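Local atomic coordinates of epsin 1 (Danio rerio, PDB entry 5LP0), a protein that probably binds membranes rich in phosphatidylinositol 4,5-bisphosphate, modifies membrane curvature and facilitates the formation of clathrin-coated invaginations in receptor-mediated endocytosis. Residues Ile44-Leu52 against Ala65-Ile73; Ile88-Gln98 against Val111-Leu122. One frame throughout, in Å; residues are numbered along the deposited sequence.

Contact 1 (Ile44-Leu52 against Ala65-Ile73)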
loop_
_atom_site.group_PDB
_atom_site.type_symbol
_atom_site.label_atom_id
_atom_site.label_comp_id
_atom_site.label_asym_id
_atom_site.label_seq_id
_atom_site.Cartn_x
_atom_site.Cartn_y
_atom_site.Cartn_z
ATOM N N ILE A 44 10.783 -1.707 -1.632
ATOM C CA ILE A 44 9.360 -1.919 -1.380
ATOM C C ILE A 44 8.653 -0.605 -1.637
ATOM O O ILE A 44 7.705 -0.538 -2.407
ATOM C CB ILE A 44 9.131 -2.389 0.069
ATOM C CG1 ILE A 44 9.535 -3.847 0.188
ATOM C CG2 ILE A 44 7.640 -2.191 0.509
ATOM C CD1 ILE A 44 9.739 -4.315 1.615
ATOM N N MET A 45 9.146 0.461 -1.060
ATOM C CA MET A 45 8.461 1.725 -1.122
ATOM C C MET A 45 8.466 2.242 -2.549
ATOM O O MET A 45 7.447 2.759 -3.025
ATOM C CB MET A 45 9.094 2.729 -0.178
ATOM C CG MET A 45 8.880 2.352 1.279
ATOM S SD MET A 45 7.168 2.220 1.872
ATOM C CE MET A 45 6.694 3.955 1.930
ATOM N N SER A 46 9.560 2.065 -3.273
ATOM C CA SER A 46 9.601 2.545 -4.641
ATOM C C SER A 46 8.507 1.851 -5.449
ATOM O O SER A 46 7.764 2.513 -6.213
ATOM C CB SER A 46 10.973 2.269 -5.256
ATOM O OG SER A 46 10.956 2.649 -6.611
ATOM N N MET A 47 8.411 0.530 -5.305
ATOM C CA MET A 47 7.410 -0.220 -6.049
ATOM C C MET A 47 5.985 0.163 -5.641
ATOM O O MET A 47 5.089 0.244 -6.478
ATOM C CB MET A 47 7.652 -1.722 -5.903
ATOM C CG MET A 47 6.851 -2.544 -6.911
ATOM S SD MET A 47 7.391 -2.232 -8.622
ATOM C CE MET A 47 5.864 -1.771 -9.439
ATOM N N VAL A 48 5.745 0.437 -4.372
ATOM C CA VAL A 48 4.414 0.815 -3.939
ATOM C C VAL A 48 4.029 2.159 -4.545
ATOM O O VAL A 48 2.905 2.308 -5.060
ATOM C CB VAL A 48 4.283 0.829 -2.387
ATOM C CG1 VAL A 48 2.892 1.322 -1.988
ATOM C CG2 VAL A 48 4.497 -0.569 -1.787
ATOM N N TRP A 49 4.905 3.149 -4.503
ATOM C CA TRP A 49 4.631 4.455 -5.103
ATOM C C TRP A 49 4.401 4.345 -6.604
ATOM O O TRP A 49 3.519 5.039 -7.149
ATOM C CB TRP A 49 5.738 5.479 -4.798
ATOM C CG TRP A 49 5.898 5.839 -3.335
ATOM C CD1 TRP A 49 7.027 5.681 -2.578
ATOM C CD2 TRP A 49 4.915 6.432 -2.466
ATOM N NE1 TRP A 49 6.798 6.121 -1.305
ATOM C CE2 TRP A 49 5.513 6.580 -1.200
ATOM C CE3 TRP A 49 3.592 6.852 -2.639
ATOM C CZ2 TRP A 49 4.831 7.121 -0.098
ATOM C CZ3 TRP A 49 2.910 7.384 -1.557
ATOM C CH2 TRP A 49 3.535 7.523 -0.295
ATOM N N LYS A 50 5.119 3.451 -7.275
ATOM C CA LYS A 50 4.880 3.229 -8.695
ATOM C C LYS A 50 3.473 2.696 -8.930
ATOM O O LYS A 50 2.754 3.190 -9.798
ATOM C CB LYS A 50 5.894 2.252 -9.261
ATOM C CG LYS A 50 7.285 2.862 -9.465
ATOM C CD LYS A 50 8.279 1.840 -10.033
ATOM C CE LYS A 50 9.708 2.422 -10.148
ATOM N NZ LYS A 50 10.676 1.361 -10.525
ATOM N N ARG A 51 3.044 1.707 -8.151
ATOM C CA ARG A 51 1.724 1.126 -8.340
ATOM C C ARG A 51 0.642 2.162 -8.010
ATOM O O ARG A 51 -0.394 2.203 -8.662
ATOM C CB ARG A 51 1.576 -0.140 -7.484
ATOM C CG ARG A 51 2.413 -1.334 -8.024
ATOM C CD ARG A 51 1.647 -1.991 -9.179
ATOM N NE ARG A 51 2.411 -2.710 -10.215
ATOM C CZ ARG A 51 2.433 -4.035 -10.371
ATOM N NH1 ARG A 51 1.841 -4.830 -9.498
ATOM N NH2 ARG A 51 3.100 -4.581 -11.380
ATOM N N LEU A 52 0.912 3.040 -7.048
ATOM C CA LEU A 52 -0.010 4.104 -6.675
ATOM C C LEU A 52 -0.135 5.194 -7.747
ATOM O O LEU A 52 -1.032 6.039 -7.662
ATOM C CB LEU A 52 0.436 4.750 -5.353
ATOM C CG LEU A 52 0.189 3.927 -4.084
ATOM C CD1 LEU A 52 0.865 4.592 -2.907
ATOM C CD2 LEU A 52 -1.301 3.722 -3.776
ATOM N N ALA A 65 -2.381 -1.314 -3.930
ATOM C CA ALA A 65 -1.213 -0.642 -3.354
ATOM C C ALA A 65 -1.621 0.166 -2.140
ATOM O O ALA A 65 -0.840 0.255 -1.181
ATOM C CB ALA A 65 -0.508 0.235 -4.386
ATOM N N MET A 66 -2.850 0.688 -2.104
ATOM C CA MET A 66 -3.263 1.464 -0.926
ATOM C C MET A 66 -3.565 0.489 0.215
ATOM O O MET A 66 -3.238 0.770 1.373
ATOM C CB MET A 66 -4.487 2.344 -1.185
ATOM C CG MET A 66 -4.165 3.626 -1.923
ATOM S SD MET A 66 -5.546 4.784 -1.948
ATOM C CE MET A 66 -6.548 3.913 -3.148
ATOM N N THR A 67 -4.148 -0.668 -0.092
ATOM C CA THR A 67 -4.364 -1.691 0.929
ATOM C C THR A 67 -3.026 -2.135 1.507
ATOM O O THR A 67 -2.861 -2.217 2.720
ATOM C CB THR A 67 -5.104 -2.856 0.351
ATOM O OG1 THR A 67 -6.381 -2.383 -0.093
ATOM C CG2 THR A 67 -5.296 -3.953 1.401
ATOM N N LEU A 68 -2.045 -2.362 0.640
ATOM C CA LEU A 68 -0.723 -2.747 1.105
ATOM C C LEU A 68 -0.081 -1.612 1.909
ATOM O O LEU A 68 0.459 -1.846 2.998
ATOM C CB LEU A 68 0.149 -3.159 -0.071
ATOM C CG LEU A 68 1.600 -3.450 0.305
ATOM C CD1 LEU A 68 1.680 -4.638 1.264
ATOM C CD2 LEU A 68 2.419 -3.725 -0.936
ATOM N N MET A 69 -0.128 -0.388 1.412
ATOM C CA MET A 69 0.487 0.714 2.123
ATOM C C MET A 69 -0.148 0.867 3.499
ATOM O O MET A 69 0.576 1.053 4.485
ATOM C CB MET A 69 0.396 2.023 1.341
ATOM C CG MET A 69 1.312 3.100 1.930
ATOM S SD MET A 69 3.094 2.715 1.734
ATOM C CE MET A 69 3.477 3.689 0.286
ATOM N N GLU A 70 -1.466 0.770 3.604
ATOM C CA GLU A 70 -2.114 0.849 4.898
ATOM C C GLU A 70 -1.587 -0.228 5.847
ATOM O O GLU A 70 -1.266 0.036 7.018
ATOM C CB GLU A 70 -3.617 0.700 4.734
ATOM C CG GLU A 70 -4.352 0.739 6.066
ATOM C CD GLU A 70 -5.843 0.615 5.906
ATOM O OE1 GLU A 70 -6.316 0.199 4.824
ATOM O OE2 GLU A 70 -6.556 0.949 6.871
ATOM N N TYR A 71 -1.513 -1.452 5.354
ATOM C CA TYR A 71 -1.008 -2.557 6.160
ATOM C C TYR A 71 0.429 -2.284 6.628
ATOM O O TYR A 71 0.780 -2.543 7.779
ATOM C CB TYR A 71 -1.061 -3.851 5.355
ATOM C CG TYR A 71 -0.636 -5.070 6.146
ATOM C CD1 TYR A 71 -1.566 -5.827 6.812
ATOM C CD2 TYR A 71 0.692 -5.453 6.222
ATOM C CE1 TYR A 71 -1.202 -6.947 7.512
ATOM C CE2 TYR A 71 1.078 -6.567 6.952
ATOM C CZ TYR A 71 0.124 -7.301 7.603
ATOM O OH TYR A 71 0.477 -8.411 8.326
ATOM N N LEU A 72 1.278 -1.754 5.752
ATOM C CA LEU A 72 2.668 -1.473 6.111
ATOM C C LEU A 72 2.801 -0.294 7.073
ATOM O O LEU A 72 3.658 -0.285 7.962
ATOM C CB LEU A 72 3.457 -1.203 4.836
ATOM C CG LEU A 72 3.564 -2.336 3.819
ATOM C CD1 LEU A 72 4.417 -1.884 2.623
ATOM C CD2 LEU A 72 4.137 -3.621 4.434
ATOM N N ILE A 73 1.960 0.711 6.914
ATOM C CA ILE A 73 1.909 1.831 7.848
ATOM C C ILE A 73 1.609 1.325 9.261
ATOM O O ILE A 73 2.247 1.765 10.231
ATOM C CB ILE A 73 0.820 2.843 7.420
ATOM C CG1 ILE A 73 1.301 3.677 6.226
ATOM C CG2 ILE A 73 0.399 3.740 8.577
ATOM C CD1 ILE A 73 0.155 4.318 5.422
#
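In the helical core of the ENTH domain, helix 38-51 packs against helix 59-75, and M69 reaches across to W49, V48 and M45. Over these short segments the axes approach to 9.6 Å and run roughly antiparallel, 143° apart. M69 CE lies over one face of the W49 indole, 3.8 Å from the centroid of its six-membered ring and displaced toward the rim, a CH-pi contact; SD sits farther above the same ring, completing a Met-aromatic pair. M69 reaches this place because CG is anti to the backbone N (chi1 -167°) and the chain then bends at chi2 and chi3. M69 CE is also pressed tightly on V48 CG1, at 3.3 Å, and meets M45 CE at 3.6 Å, the two methionine side chains lying nearly perpendicular. ENTH domains are compact superhelical stacks of helices, and here the small residue A65 lets the backbones draw near, with V48 CA 5.8 Å from A65 CA. L52 CD2 rests on A65 CB and, closely, on M66 CG at 3.4 Å. V48 CG2 meets L68 CD2, and toward the start of 44-52 I44 CG2 touches L72 CD1 at 3.9 Å. R51 gives the interface its CB alone, against A65 CB; its guanidinium leads away to T16, beside R13 and H61, with which it probably forms the phosphoinositide site. W49 NE1 is hydrogen-bonded to Q83 OE1 of helix 78-86.

Contact 2 (Ile88-Gln98 against Val111-Leu122)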
loop_
_atom_site.group_PDB
_atom_site.type_symbol
_atom_site.label_atom_id
_atom_site.label_comp_id
_atom_site.label_asym_id
_atom_site.label_seq_id
_atom_site.Cartn_x
_atom_site.Cartn_y
_atom_site.Cartn_z
ATOM N N ILE A 88 2.763 12.801 1.125
ATOM C CA ILE A 88 1.313 12.740 1.294
ATOM C C ILE A 88 0.549 13.127 0.020
ATOM O O ILE A 88 -0.554 12.625 -0.202
ATOM C CB ILE A 88 0.838 13.576 2.490
ATOM C CG1 ILE A 88 -0.614 13.261 2.813
ATOM C CG2 ILE A 88 0.991 15.067 2.239
ATOM C CD1 ILE A 88 -0.811 11.836 3.270
ATOM N N TYR A 89 1.114 14.009 -0.807
ATOM C CA TYR A 89 0.443 14.425 -2.032
ATOM C C TYR A 89 0.149 13.231 -2.940
ATOM O O TYR A 89 -0.856 13.214 -3.631
ATOM C CB TYR A 89 1.272 15.463 -2.815
ATOM C CG TYR A 89 1.688 16.699 -2.044
ATOM C CD1 TYR A 89 0.818 17.339 -1.192
ATOM C CD2 TYR A 89 2.946 17.257 -2.230
ATOM C CE1 TYR A 89 1.206 18.485 -0.494
ATOM C CE2 TYR A 89 3.346 18.405 -1.542
ATOM C CZ TYR A 89 2.473 19.010 -0.681
ATOM O OH TYR A 89 2.858 20.147 -0.002
ATOM N N ALA A 90 1.046 12.242 -2.955
ATOM C CA ALA A 90 0.889 11.039 -3.764
ATOM C C ALA A 90 -0.298 10.188 -3.312
ATOM O O ALA A 90 -0.831 9.404 -4.084
ATOM C CB ALA A 90 2.165 10.208 -3.737
ATOM N N VAL A 91 -0.728 10.357 -2.062
ATOM C CA VAL A 91 -1.971 9.725 -1.615
ATOM C C VAL A 91 -3.181 10.662 -1.848
ATOM O O VAL A 91 -4.213 10.243 -2.361
ATOM C CB VAL A 91 -1.891 9.316 -0.140
ATOM C CG1 VAL A 91 -3.153 8.538 0.268
ATOM C CG2 VAL A 91 -0.648 8.492 0.110
ATOM N N GLN A 92 -3.030 11.937 -1.513
ATOM C CA GLN A 92 -4.119 12.912 -1.668
ATOM C C GLN A 92 -4.631 12.990 -3.102
ATOM O O GLN A 92 -5.821 13.125 -3.329
ATOM C CB GLN A 92 -3.658 14.301 -1.210
ATOM C CG GLN A 92 -3.515 14.411 0.275
ATOM C CD GLN A 92 -2.926 15.731 0.710
ATOM O OE1 GLN A 92 -2.324 16.445 -0.090
ATOM N NE2 GLN A 92 -3.104 16.066 1.984
ATOM N N THR A 93 -3.736 12.873 -4.079
ATOM C CA THR A 93 -4.133 12.992 -5.468
ATOM C C THR A 93 -5.136 11.906 -5.827
ATOM O O THR A 93 -5.938 12.089 -6.741
ATOM C CB THR A 93 -2.921 12.947 -6.394
ATOM O OG1 THR A 93 -3.329 13.260 -7.711
ATOM C CG2 THR A 93 -2.213 11.577 -6.412
ATOM N N LEU A 94 -5.087 10.790 -5.110
ATOM C CA LEU A 94 -5.935 9.650 -5.426
ATOM C C LEU A 94 -7.404 9.861 -5.049
ATOM O O LEU A 94 -8.276 9.111 -5.493
ATOM C CB LEU A 94 -5.395 8.387 -4.776
ATOM C CG LEU A 94 -3.963 8.038 -5.214
ATOM C CD1 LEU A 94 -3.456 6.787 -4.462
ATOM C CD2 LEU A 94 -3.853 7.849 -6.717
ATOM N N LYS A 95 -7.677 10.886 -4.246
ATOM C CA LYS A 95 -9.056 11.280 -3.947
ATOM C C LYS A 95 -9.718 11.834 -5.207
ATOM O O LYS A 95 -10.925 11.964 -5.241
ATOM C CB LYS A 95 -9.092 12.304 -2.810
ATOM C CG LYS A 95 -8.575 11.725 -1.476
ATOM C CD LYS A 95 -8.425 12.750 -0.361
ATOM C CE LYS A 95 -9.753 13.363 -0.011
ATOM N NZ LYS A 95 -9.598 14.325 1.109
ATOM N N ASP A 96 -8.910 12.144 -6.226
ATOM C CA ASP A 96 -9.392 12.630 -7.524
ATOM C C ASP A 96 -9.347 11.591 -8.631
ATOM O O ASP A 96 -9.655 11.906 -9.782
ATOM C CB ASP A 96 -8.567 13.839 -7.994
ATOM C CG ASP A 96 -8.486 14.932 -6.959
ATOM O OD1 ASP A 96 -9.531 15.280 -6.383
ATOM O OD2 ASP A 96 -7.367 15.446 -6.720
ATOM N N PHE A 97 -8.957 10.367 -8.301
ATOM C CA PHE A 97 -8.762 9.324 -9.302
ATOM C C PHE A 97 -10.066 8.985 -10.009
ATOM O O PHE A 97 -11.081 8.800 -9.358
ATOM C CB PHE A 97 -8.184 8.080 -8.626
ATOM C CG PHE A 97 -7.842 6.963 -9.565
ATOM C CD1 PHE A 97 -6.544 6.794 -10.007
ATOM C CD2 PHE A 97 -8.804 6.058 -9.989
ATOM C CE1 PHE A 97 -6.212 5.761 -10.837
ATOM C CE2 PHE A 97 -8.457 5.018 -10.838
ATOM C CZ PHE A 97 -7.155 4.892 -11.269
ATOM N N GLN A 98 -10.017 8.902 -11.337
ATOM C CA GLN A 98 -11.189 8.570 -12.157
ATOM C C GLN A 98 -10.957 7.309 -12.958
ATOM O O GLN A 98 -9.917 7.158 -13.600
ATOM C CB GLN A 98 -11.485 9.683 -13.179
ATOM C CG GLN A 98 -11.622 11.083 -12.625
ATOM C CD GLN A 98 -12.793 11.238 -11.676
ATOM O OE1 GLN A 98 -13.924 10.896 -12.004
ATOM N NE2 GLN A 98 -12.520 11.758 -10.482
ATOM N N VAL A 111 -11.323 3.693 -5.318
ATOM C CA VAL A 111 -10.016 4.309 -5.142
ATOM C C VAL A 111 -10.142 5.605 -4.355
ATOM O O VAL A 111 -9.384 5.842 -3.416
ATOM C CB VAL A 111 -9.316 4.576 -6.494
ATOM C CG1 VAL A 111 -8.012 5.335 -6.300
ATOM C CG2 VAL A 111 -9.056 3.251 -7.178
ATOM N N ARG A 112 -11.131 6.430 -4.686
ATOM C CA ARG A 112 -11.260 7.741 -4.063
ATOM C C ARG A 112 -11.586 7.604 -2.594
ATOM O O ARG A 112 -11.038 8.335 -1.760
ATOM C CB ARG A 112 -12.344 8.582 -4.760
ATOM C CG ARG A 112 -11.993 8.936 -6.216
ATOM C CD ARG A 112 -12.982 9.913 -6.842
ATOM N NE ARG A 112 -14.325 9.387 -7.118
ATOM C CZ ARG A 112 -14.693 8.738 -8.221
ATOM N NH1 ARG A 112 -13.820 8.457 -9.181
ATOM N NH2 ARG A 112 -15.965 8.363 -8.372
ATOM N N GLU A 113 -12.452 6.654 -2.260
ATOM C CA GLU A 113 -12.833 6.470 -0.864
ATOM C C GLU A 113 -11.690 5.897 -0.022
ATOM O O GLU A 113 -11.459 6.364 1.090
ATOM C CB GLU A 113 -14.076 5.577 -0.766
ATOM C CG GLU A 113 -14.471 5.207 0.653
ATOM C CD GLU A 113 -15.019 6.369 1.453
ATOM O OE1 GLU A 113 -15.247 7.453 0.881
ATOM O OE2 GLU A 113 -15.222 6.176 2.675
ATOM N N LYS A 114 -10.974 4.902 -0.562
ATOM C CA LYS A 114 -9.828 4.330 0.130
ATOM C C LYS A 114 -8.756 5.402 0.358
ATOM O O LYS A 114 -8.179 5.473 1.437
ATOM C CB LYS A 114 -9.300 3.112 -0.637
ATOM C CG LYS A 114 -8.143 2.395 0.048
ATOM C CD LYS A 114 -7.788 1.063 -0.626
ATOM C CE LYS A 114 -8.733 -0.042 -0.199
ATOM N NZ LYS A 114 -8.561 -0.454 1.221
ATOM N N ALA A 115 -8.504 6.251 -0.640
ATOM C CA ALA A 115 -7.561 7.350 -0.503
ATOM C C ALA A 115 -7.999 8.321 0.599
ATOM O O ALA A 115 -7.194 8.754 1.407
ATOM C CB ALA A 115 -7.395 8.092 -1.822
ATOM N N LYS A 116 -9.277 8.684 0.619
ATOM C CA LYS A 116 -9.800 9.588 1.637
ATOM C C LYS A 116 -9.470 9.057 3.028
ATOM O O LYS A 116 -8.975 9.805 3.904
ATOM C CB LYS A 116 -11.313 9.709 1.472
ATOM C CG LYS A 116 -11.999 10.575 2.498
ATOM C CD LYS A 116 -13.510 10.554 2.339
ATOM C CE LYS A 116 -14.159 11.413 3.397
ATOM N NZ LYS A 116 -15.589 11.642 3.079
ATOM N N GLN A 117 -9.767 7.770 3.250
ATOM C CA GLN A 117 -9.529 7.166 4.561
ATOM C C GLN A 117 -8.050 7.067 4.918
ATOM O O GLN A 117 -7.673 7.233 6.086
ATOM C CB GLN A 117 -10.208 5.795 4.670
ATOM C CG GLN A 117 -11.701 5.840 4.374
ATOM C CD GLN A 117 -12.498 6.719 5.311
ATOM O OE1 GLN A 117 -12.062 7.065 6.410
ATOM N NE2 GLN A 117 -13.710 7.021 4.910
ATOM N N LEU A 118 -7.209 6.796 3.928
ATOM C CA LEU A 118 -5.795 6.661 4.193
ATOM C C LEU A 118 -5.192 8.014 4.534
ATOM O O LEU A 118 -4.323 8.109 5.384
ATOM C CB LEU A 118 -5.093 5.998 2.996
ATOM C CG LEU A 118 -3.593 5.722 3.053
ATOM C CD1 LEU A 118 -3.286 4.939 4.300
ATOM C CD2 LEU A 118 -3.124 4.962 1.819
ATOM N N VAL A 119 -5.682 9.079 3.909
ATOM C CA VAL A 119 -5.182 10.409 4.188
ATOM C C VAL A 119 -5.559 10.817 5.618
ATOM O O VAL A 119 -4.714 11.340 6.348
ATOM C CB VAL A 119 -5.745 11.451 3.195
ATOM C CG1 VAL A 119 -5.441 12.861 3.678
ATOM C CG2 VAL A 119 -5.155 11.239 1.795
ATOM N N THR A 120 -6.809 10.580 6.042
ATOM C CA THR A 120 -7.185 10.957 7.420
ATOM C C THR A 120 -6.371 10.183 8.464
ATOM O O THR A 120 -5.961 10.749 9.487
ATOM C CB THR A 120 -8.697 10.838 7.722
ATOM O OG1 THR A 120 -9.086 9.471 7.752
ATOM C CG2 THR A 120 -9.522 11.580 6.699
ATOM N N LEU A 121 -6.112 8.906 8.197
ATOM C CA LEU A 121 -5.254 8.124 9.080
ATOM C C LEU A 121 -3.847 8.721 9.182
ATOM O O LEU A 121 -3.322 8.908 10.280
ATOM C CB LEU A 121 -5.147 6.702 8.572
ATOM C CG LEU A 121 -4.096 5.858 9.291
ATOM C CD1 LEU A 121 -4.390 5.752 10.789
ATOM C CD2 LEU A 121 -4.081 4.523 8.628
ATOM N N LEU A 122 -3.223 8.994 8.036
ATOM C CA LEU A 122 -1.845 9.480 8.014
ATOM C C LEU A 122 -1.677 10.833 8.716
ATOM O O LEU A 122 -0.621 11.117 9.280
ATOM C CB LEU A 122 -1.318 9.563 6.576
ATOM C CG LEU A 122 -0.896 8.220 5.986
ATOM C CD1 LEU A 122 -0.723 8.314 4.489
ATOM C CD2 LEU A 122 0.387 7.756 6.672
HETATM O O HOH W 1 -9.183 12.584 3.532
#
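V91 lays its CG1 against V119 CG2 at 3.7 Å and L118 CD2 at 3.9 Å, a knob in the hole formed by A115, L118, V119 and L122 on helix 108-122. The V91 and V119 side chains lie alongside each other, pointing opposite ways. Beyond them I88 CD1 packs on L122 CD1; with CG1 anti to the backbone N (chi1 -168°), I88 sends that branch across to the helix. L94 CB sits on A115 CB at 3.6 Å, and the short A115 lets the 3-10 turn 93-96 come close. K95 runs its aliphatic chain along A115 and K116, and its NZ reaches K116 O through one water. F97 CB meets V111 CG1 at 3.6 Å. The direct polar link is R112 NH1 to F97 O, 2.8 Å long with 160° at the hydrogen, lying in both the carbonyl and guanidinium planes. R112 CD also lies against K95 O, and NH2 forms a salt bridge with D106. An alanine in place of R112 is likely to leave F97 O without this donor and D106 without its counter-charge, so that the chain after the 3-10 turn is held less firmly. V91 also touches W49 of helix 38-51, L118 and L122 pack on I73 of helix 59-75, and L121 on another side of helix 108-122 meets helix 125-139.

In the fold
Contact 1 lies near the centre of the chain and is almost wholly buried, whereas contact 2 lies farther out and is partly exposed. They involve different helices but adjoin: M66 packs on V111 and K114, L52 meets L94, and the W49 whose ring face receives a methionine methyl in contact 1 is touched by V91 of contact 2. The chemistry follows the place. Between 44-52 and 65-73 the meeting is apolar, rich in methionine; between 88-98 and 111-122 an apolar strip is joined by an arginine-carbonyl bond and, nearer solvent, a lysine-water bridge. Of the two, contact 1 holds a likely phosphoinositide-site residue, R51.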